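Local coordinates for putative HTH-type transcriptional regulator PF0864 (Pyrococcus furiosus, PDB 2IA0), which probably binds specific DNA sequences as an AsnC-family transcriptional regulator, its exact function being unknown, at residues Arg20-Leu25 with Glu39-Pro44; Lys75-Ile80 with Phe153-Ile158; Val81-Lys86 with Leu147-Ile152. All blocks are in the same frame, centred on the assembly; numbering follows the deposited sequence.

Contact 1 (Arg20-Leu25 with Glu39-Pro44); sequences RNILRL and EQLKKP
Asn-21 and Leu-25 of helix 17-26 face Gln-40 and Leu-41 at the end of helix 34-41, the nearest CA atoms, those of Asn-21 and Leu-41, being 7.8 Å apart. No hydrogen bond spans the gap, so side chains alone join the two helices. Leu-41 is the centre of the contact. With CG anti to its own carbonyl carbon (chi1 -71°), it sends both methyls to helix 17-26 and divides them between different partners. CD1 meets CG1 of Ile-22 at 3.7 Å, the two side chains crossing at about a right angle. CD2 presses on the CB of Asn-21 at 3.6 Å and also meets Leu-25, which arrives tip to tip, its CD1 3.9 Å from Leu-41 CD2. Asn-21 thus touches the leucine through the aliphatic base of its side chain. At the outer margin Gln-40 lays OE1 4.0 Å from CD1 of Leu-25, a van der Waals approach of an amide on an exposed helix face. Helix 34-41 stops directly after Leu-41: Lys-42 takes a positive phi of 70°, and the chain turns through Lys-43 to Pro-44, the N-cap of helix 45-57. A proline suits that place, because its lack of an N-H costs nothing where helical bonding is only beginning. Ile-22 also packs on Arg-51 and Ile-52 of helix 45-57, while Leu-18 gives Leu-41 a further neighbour. The segment 39-44 lies in the predicted helix-turn-helix motif, and its turn joins the motif's two helices. Wholly apolar where it is closest and polar only at its margin, the contact implies that the first helix is held against this motif by side-chain fit and the hydrophobic effect, without directional bonds.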
# COMPACT_ATOMS: atom_id res chain seq x y z
N ARG A 20 -19.60 -9.53 0.93
CA ARG A 20 -18.50 -9.17 1.83
C ARG A 20 -17.68 -10.38 2.22
O ARG A 20 -16.45 -10.33 2.23
CB ARG A 20 -19.02 -8.48 3.10
CG ARG A 20 -19.58 -7.08 2.88
CD ARG A 20 -20.17 -6.49 4.17
NE ARG A 20 -21.25 -5.53 3.90
CZ ARG A 20 -22.56 -5.78 4.09
NH1 ARG A 20 -22.96 -6.95 4.57
NH2 ARG A 20 -23.48 -4.86 3.81
N ASN A 21 -18.38 -11.47 2.55
CA ASN A 21 -17.73 -12.71 2.93
C ASN A 21 -16.84 -13.28 1.83
O ASN A 21 -15.74 -13.71 2.14
CB ASN A 21 -18.74 -13.74 3.40
CG ASN A 21 -19.09 -13.59 4.86
OD1 ASN A 21 -18.26 -13.16 5.65
ND2 ASN A 21 -20.32 -13.94 5.23
N ILE A 22 -17.32 -13.28 0.58
CA ILE A 22 -16.51 -13.64 -0.61
C ILE A 22 -15.26 -12.76 -0.75
O ILE A 22 -14.17 -13.27 -0.96
CB ILE A 22 -17.33 -13.49 -1.94
CG1 ILE A 22 -18.37 -14.62 -2.11
CG2 ILE A 22 -16.42 -13.45 -3.18
CD1 ILE A 22 -19.39 -14.37 -3.24
N LEU A 23 -15.44 -11.45 -0.67
CA LEU A 23 -14.31 -10.52 -0.77
C LEU A 23 -13.24 -10.74 0.30
O LEU A 23 -12.06 -10.67 -0.00
CB LEU A 23 -14.79 -9.08 -0.73
CG LEU A 23 -15.70 -8.67 -1.88
CD1 LEU A 23 -16.30 -7.34 -1.58
CD2 LEU A 23 -14.96 -8.66 -3.21
N ARG A 24 -13.66 -11.01 1.54
CA ARG A 24 -12.75 -11.25 2.68
C ARG A 24 -11.84 -12.43 2.41
O ARG A 24 -10.63 -12.31 2.57
CB ARG A 24 -13.52 -11.51 3.96
CG ARG A 24 -14.16 -10.27 4.54
CD ARG A 24 -15.10 -10.65 5.69
NE ARG A 24 -15.27 -9.51 6.58
CZ ARG A 24 -16.44 -8.93 6.87
NH1 ARG A 24 -16.45 -7.89 7.69
NH2 ARG A 24 -17.58 -9.40 6.37
N LEU A 25 -12.44 -13.54 1.98
CA LEU A 25 -11.72 -14.76 1.61
C LEU A 25 -10.78 -14.56 0.45
O LEU A 25 -9.68 -15.08 0.47
CB LEU A 25 -12.70 -15.91 1.32
CG LEU A 25 -13.52 -16.33 2.55
CD1 LEU A 25 -14.52 -17.40 2.18
CD2 LEU A 25 -12.63 -16.76 3.74
N GLU A 39 -18.02 -24.40 -0.58
CA GLU A 39 -17.85 -25.27 0.58
C GLU A 39 -17.62 -24.45 1.86
O GLU A 39 -18.29 -24.67 2.85
CB GLU A 39 -16.72 -26.26 0.27
CG GLU A 39 -15.88 -26.77 1.40
CD GLU A 39 -14.66 -27.53 0.88
OE1 GLU A 39 -13.74 -26.92 0.27
OE2 GLU A 39 -14.60 -28.76 1.08
N GLN A 40 -16.72 -23.46 1.80
CA GLN A 40 -16.44 -22.60 2.97
C GLN A 40 -17.58 -21.68 3.39
O GLN A 40 -17.73 -21.35 4.56
CB GLN A 40 -15.13 -21.82 2.78
CG GLN A 40 -13.89 -22.72 2.75
CD GLN A 40 -12.60 -21.94 2.59
OE1 GLN A 40 -12.54 -20.79 2.98
NE2 GLN A 40 -11.57 -22.56 2.02
N LEU A 41 -18.40 -21.28 2.42
CA LEU A 41 -19.47 -20.31 2.65
C LEU A 41 -20.83 -20.98 2.77
O LEU A 41 -21.75 -20.39 3.34
CB LEU A 41 -19.46 -19.19 1.58
CG LEU A 41 -18.29 -18.17 1.65
CD1 LEU A 41 -18.26 -17.26 0.45
CD2 LEU A 41 -18.30 -17.33 2.93
N LYS A 42 -20.95 -22.20 2.23
CA LYS A 42 -22.18 -23.00 2.30
C LYS A 42 -23.27 -22.41 1.44
O LYS A 42 -24.39 -22.20 1.89
CB LYS A 42 -22.65 -23.21 3.74
CG LYS A 42 -21.57 -23.75 4.69
CD LYS A 42 -22.13 -23.93 6.09
CE LYS A 42 -21.10 -24.61 7.02
NZ LYS A 42 -21.56 -24.55 8.45
N LYS A 43 -22.91 -22.14 0.18
CA LYS A 43 -23.74 -21.51 -0.83
C LYS A 43 -23.55 -22.30 -2.12
O LYS A 43 -22.46 -22.83 -2.34
CB LYS A 43 -23.26 -20.07 -1.06
CG LYS A 43 -24.17 -18.99 -0.49
CD LYS A 43 -24.43 -19.20 0.97
CE LYS A 43 -25.47 -18.24 1.49
NZ LYS A 43 -25.38 -18.29 2.97
N PRO A 44 -24.59 -22.40 -2.98
CA PRO A 44 -24.38 -23.16 -4.20
C PRO A 44 -23.27 -22.53 -5.05
O PRO A 44 -23.12 -21.30 -5.08
CB PRO A 44 -25.72 -23.07 -4.92
CG PRO A 44 -26.68 -22.69 -3.91
CD PRO A 44 -25.96 -21.86 -2.91

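Contact 2 (Lys75-Ile80 with Phe153-Ile158); sequences KHLALI and FPITEI
Leu-79 and Phe-153 project from the same face of an antiparallel strand pair and lean across each other obliquely, CD2 of the leucine lying 3.9 Å from CD2 of the phenylalanine. Their first torsions differ: the leucine holds CG anti to its backbone N (chi1 164°), whereas the ring of Phe-153 swings beside its own N (chi1 -54°), which brings CD2 of the ring close to the leucine. Further along, Leu-77 and Ile-155 lie side by side and point the same way, with CB of the leucine 3.9 Å from CG1 of the isoleucine. CD1 of Ile-155 reaches on to CB of Leu-79, at 4.2 Å, and so links the two pairs.

Beneath these side chains, Leu-79 and Phe-153 form a hydrogen-bonded pair. Phe-153 N reaches Leu-79 O at 2.8 Å, almost straight and in the carbonyl plane; in the return bond Leu-79 N stands 35° above the carbonyl plane of Phe-153. Ile-155 N adds a bond to Leu-77 O at 2.9 Å. Between them Ala-78 faces Pro-154 in a non-hydrogen-bonded pair, with CA atoms only 4.1 Å apart. The small alanine suits so near an approach, and the proline, having no N-H, sits where none is needed for the pairing.

The face bearing Leu-79, Phe-153 and Ile-155 is turned to the second subunit: Leu-79 meets its own counterpart there, and Ile-155 packs on Ile-122 of that chain. Glu-157 and Ile-158 pair with a strand of the second subunit, continuing the sheet across the interface, as is characteristic of the dimeric alpha+beta barrel domain of AsnC-family regulators.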
# COMPACT_ATOMS: atom_id res chain seq x y z
N LYS A 75 14.50 -3.61 2.26
CA LYS A 75 14.70 -3.91 3.69
C LYS A 75 14.51 -2.67 4.58
O LYS A 75 14.25 -2.80 5.78
CB LYS A 75 16.08 -4.52 3.92
CG LYS A 75 16.37 -5.79 3.12
CD LYS A 75 17.77 -6.32 3.48
CE LYS A 75 18.88 -5.50 2.77
NZ LYS A 75 20.11 -5.20 3.63
N HIS A 76 14.67 -1.49 3.99
CA HIS A 76 14.64 -0.22 4.71
C HIS A 76 13.77 0.74 3.95
O HIS A 76 14.00 1.02 2.77
CB HIS A 76 16.05 0.34 4.95
CG HIS A 76 16.82 -0.48 5.93
ND1 HIS A 76 18.06 -1.03 5.64
CD2 HIS A 76 16.49 -0.94 7.16
CE1 HIS A 76 18.47 -1.75 6.67
NE2 HIS A 76 17.54 -1.72 7.60
N LEU A 77 12.75 1.21 4.64
CA LEU A 77 11.73 2.05 4.07
C LEU A 77 11.74 3.40 4.83
O LEU A 77 12.14 3.48 6.01
CB LEU A 77 10.40 1.32 4.19
CG LEU A 77 9.32 1.43 3.12
CD1 LEU A 77 9.72 0.75 1.84
CD2 LEU A 77 8.04 0.82 3.66
N ALA A 78 11.38 4.47 4.12
CA ALA A 78 11.26 5.80 4.73
C ALA A 78 10.10 6.54 4.09
O ALA A 78 9.83 6.40 2.88
CB ALA A 78 12.54 6.59 4.58
N LEU A 79 9.38 7.29 4.91
CA LEU A 79 8.38 8.20 4.41
C LEU A 79 9.01 9.61 4.34
O LEU A 79 9.72 10.03 5.24
CB LEU A 79 7.16 8.16 5.32
CG LEU A 79 6.15 9.29 5.22
CD1 LEU A 79 5.25 9.05 3.99
CD2 LEU A 79 5.34 9.32 6.51
N ILE A 80 8.76 10.32 3.25
CA ILE A 80 9.36 11.64 3.01
C ILE A 80 8.26 12.66 2.84
O ILE A 80 7.33 12.44 2.08
CB ILE A 80 10.22 11.61 1.74
CG1 ILE A 80 11.22 10.44 1.84
CG2 ILE A 80 10.94 12.97 1.52
CD1 ILE A 80 12.19 10.39 0.74
N PHE A 153 10.91 10.20 7.78
CA PHE A 153 10.44 9.28 8.80
C PHE A 153 10.76 7.87 8.36
O PHE A 153 10.04 7.31 7.54
CB PHE A 153 8.94 9.43 9.03
CG PHE A 153 8.52 10.83 9.33
CD1 PHE A 153 8.78 11.40 10.59
CD2 PHE A 153 7.91 11.60 8.36
CE1 PHE A 153 8.41 12.71 10.87
CE2 PHE A 153 7.54 12.92 8.62
CZ PHE A 153 7.81 13.48 9.89
N PRO A 154 11.86 7.30 8.88
CA PRO A 154 12.21 5.88 8.70
C PRO A 154 11.11 4.97 9.26
O PRO A 154 10.58 5.25 10.34
CB PRO A 154 13.45 5.70 9.55
CG PRO A 154 13.96 7.10 9.87
CD PRO A 154 12.82 8.04 9.72
N ILE A 155 10.74 3.91 8.54
CA ILE A 155 9.77 2.96 9.06
C ILE A 155 10.55 1.90 9.85
O ILE A 155 11.30 1.11 9.29
CB ILE A 155 8.90 2.29 7.93
CG1 ILE A 155 8.43 3.31 6.88
CG2 ILE A 155 7.67 1.62 8.51
CD1 ILE A 155 7.65 4.52 7.40
N THR A 156 10.40 1.93 11.16
CA THR A 156 11.14 1.02 12.03
C THR A 156 10.44 -0.35 12.06
O THR A 156 11.07 -1.39 11.87
CB THR A 156 11.27 1.65 13.42
OG1 THR A 156 12.17 2.78 13.35
CG2 THR A 156 11.80 0.66 14.43
N GLU A 157 9.12 -0.33 12.23
CA GLU A 157 8.34 -1.53 12.37
C GLU A 157 6.93 -1.27 11.86
O GLU A 157 6.29 -0.33 12.30
CB GLU A 157 8.30 -1.91 13.85
CG GLU A 157 7.66 -3.23 14.13
CD GLU A 157 7.56 -3.51 15.62
OE1 GLU A 157 6.99 -4.57 15.97
OE2 GLU A 157 8.05 -2.68 16.43
N ILE A 158 6.44 -2.08 10.94
CA ILE A 158 5.04 -1.97 10.53
C ILE A 158 4.13 -2.79 11.44
O ILE A 158 4.30 -3.98 11.58
CB ILE A 158 4.81 -2.34 9.05
CG1 ILE A 158 5.69 -1.46 8.14
CG2 ILE A 158 3.32 -2.22 8.72
CD1 ILE A 158 5.47 -1.66 6.62

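Contact 3 (Val81-Lys86 with Leu147-Ile152); sequences VLEVGK and LKHIQI
A classic beta bulge interrupts this antiparallel strand pair of the dimeric alpha+beta barrel domain: Lys-148 and His-149 both face Glu-83, and Val-84 pairs with Leu-147 beyond it. Strands 81-84 and 149-152 run 175° apart in direction. Glu-83 O takes the bulge's two N-H groups, that of Lys-148 at 2.8 Å and, more weakly, that of His-149 at 3.4 Å. Above the backbone, the extended Glu-83 side chain, its CG anti to the backbone N (chi1 178°), runs alongside that of His-149. Its OE1 accepts from His-149 ND1 at 2.9 Å, and the carboxylate and ring planes are turned 36° apart. The other oxygen, OE2, has CE of Lys-148 at 3.4 Å, but NZ stays 4.1 Å away, beyond a salt bridge; the lysine chain bends at its third torsion, and its CG lies over one face of the imidazole near the rim. The nearby positive charge would probably favour an ionised carboxylate. A leucine in place of Glu-83 would probably leave His-149 ND1 without its acceptor and the ring freer to turn.

Leu-82 and Ile-150 share the reverse face, which Ile-141 and Ile-144 cover and which so suits branched apolar chains; the end of Leu-147 comes in from beside it, its CD1 3.8 Å from CD2 of Leu-82. Val-81 and Gln-151 form a hydrogen-bonded pair, and a water donates to Val-81 O while accepting from Gln-151 NE2. The amide of Gln-151 also crosses the interface, its OE1 bonded to NE2 of Gln-151 of the second subunit.

On its other side strand 76-84 is bonded to strand 120-127, through Leu-82 with Ile-121, while Val-84 rests on Leu-93 and Tyr-96 of helix 91-105.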
# COMPACT_ATOMS: atom_id res chain seq x y z
N VAL A 81 8.34 13.77 3.56
CA VAL A 81 7.37 14.86 3.38
C VAL A 81 8.06 16.16 2.98
O VAL A 81 8.86 16.72 3.72
CB VAL A 81 6.47 15.07 4.62
CG1 VAL A 81 5.33 16.08 4.28
CG2 VAL A 81 5.89 13.72 5.08
N LEU A 82 7.75 16.60 1.77
CA LEU A 82 8.30 17.80 1.17
C LEU A 82 7.25 18.90 1.19
O LEU A 82 6.10 18.66 0.85
CB LEU A 82 8.67 17.52 -0.30
CG LEU A 82 9.62 16.38 -0.61
CD1 LEU A 82 9.93 16.38 -2.09
CD2 LEU A 82 10.89 16.51 0.20
N GLU A 83 7.64 20.11 1.55
CA GLU A 83 6.74 21.26 1.45
C GLU A 83 7.38 22.30 0.54
O GLU A 83 8.50 22.74 0.79
CB GLU A 83 6.47 21.85 2.84
CG GLU A 83 5.57 23.08 2.86
CD GLU A 83 5.47 23.73 4.23
OE1 GLU A 83 6.34 23.47 5.09
OE2 GLU A 83 4.53 24.51 4.47
N VAL A 84 6.66 22.69 -0.50
CA VAL A 84 7.15 23.70 -1.44
C VAL A 84 6.96 25.10 -0.88
O VAL A 84 5.94 25.39 -0.25
CB VAL A 84 6.51 23.51 -2.84
CG1 VAL A 84 6.91 24.62 -3.76
CG2 VAL A 84 7.00 22.17 -3.44
N GLY A 85 7.98 25.94 -1.04
CA GLY A 85 7.97 27.33 -0.57
C GLY A 85 7.24 28.20 -1.57
O GLY A 85 6.20 28.80 -1.26
N LYS A 86 7.79 28.25 -2.79
CA LYS A 86 7.13 28.91 -3.92
C LYS A 86 7.62 28.32 -5.24
O LYS A 86 8.73 28.64 -5.69
CB LYS A 86 7.37 30.43 -3.90
N LEU A 147 12.29 24.29 -1.70
CA LEU A 147 11.61 23.54 -0.67
C LEU A 147 11.72 24.26 0.67
O LEU A 147 12.80 24.61 1.10
CB LEU A 147 12.13 22.10 -0.57
CG LEU A 147 11.87 21.14 -1.73
CD1 LEU A 147 12.25 19.74 -1.34
CD2 LEU A 147 10.43 21.16 -2.21
N LYS A 148 10.58 24.51 1.30
CA LYS A 148 10.56 25.11 2.62
C LYS A 148 10.98 24.08 3.67
O LYS A 148 11.81 24.38 4.52
CB LYS A 148 9.18 25.67 2.92
CG LYS A 148 9.09 26.57 4.13
CD LYS A 148 7.98 27.62 3.96
CE LYS A 148 6.67 27.00 3.44
NZ LYS A 148 5.75 28.05 2.88
N HIS A 149 10.45 22.86 3.57
CA HIS A 149 10.71 21.85 4.57
C HIS A 149 10.87 20.45 3.97
O HIS A 149 10.25 20.13 2.98
CB HIS A 149 9.59 21.85 5.63
CG HIS A 149 9.68 23.00 6.58
ND1 HIS A 149 8.58 23.74 6.96
CD2 HIS A 149 10.74 23.54 7.24
CE1 HIS A 149 8.96 24.68 7.82
NE2 HIS A 149 10.26 24.59 7.99
N ILE A 150 11.74 19.66 4.58
CA ILE A 150 11.90 18.25 4.27
C ILE A 150 11.85 17.48 5.59
O ILE A 150 12.58 17.80 6.53
CB ILE A 150 13.27 17.92 3.61
CG1 ILE A 150 13.48 18.71 2.32
CG2 ILE A 150 13.43 16.38 3.41
CD1 ILE A 150 14.97 18.85 1.96
N GLN A 151 10.98 16.47 5.65
CA GLN A 151 10.96 15.55 6.79
C GLN A 151 11.15 14.12 6.33
O GLN A 151 10.59 13.71 5.30
CB GLN A 151 9.67 15.68 7.59
CG GLN A 151 9.36 17.09 8.03
CD GLN A 151 8.14 17.13 8.88
OE1 GLN A 151 8.18 16.78 10.04
NE2 GLN A 151 7.02 17.54 8.29
N ILE A 152 11.98 13.38 7.07
CA ILE A 152 12.21 11.97 6.79
C ILE A 152 11.87 11.11 7.99
O ILE A 152 12.43 11.30 9.08
CB ILE A 152 13.64 11.68 6.23
CG1 ILE A 152 13.82 12.38 4.88
CG2 ILE A 152 13.85 10.17 6.02
CD1 ILE A 152 15.21 12.85 4.67
O HOH W 1 7.69 18.73 5.51

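In the fold
Contacts 2 and 3 are successive lengths of one strand pairing, 76-84 against 147-154, with centres about 18 Å apart. They join directly: Phe-153 CE2 lies 4.0 Å from Val-81 CG2, and Ala-78 CB is 4.1 Å from Ile-152 CG2. Contact 1 belongs to the predicted DNA-binding region, with its centre about 36 Å from that of contact 2 and 47 Å from that of contact 3. Even its nearest atoms are about 18 Å from contact 2, consistent with a DNA-binding region set apart from the alpha+beta barrel domain. All three touch the second subunit. A bound gold ion lies about 9 Å from the side chain of Ala-78 and about 8 Å from that of Ile-150.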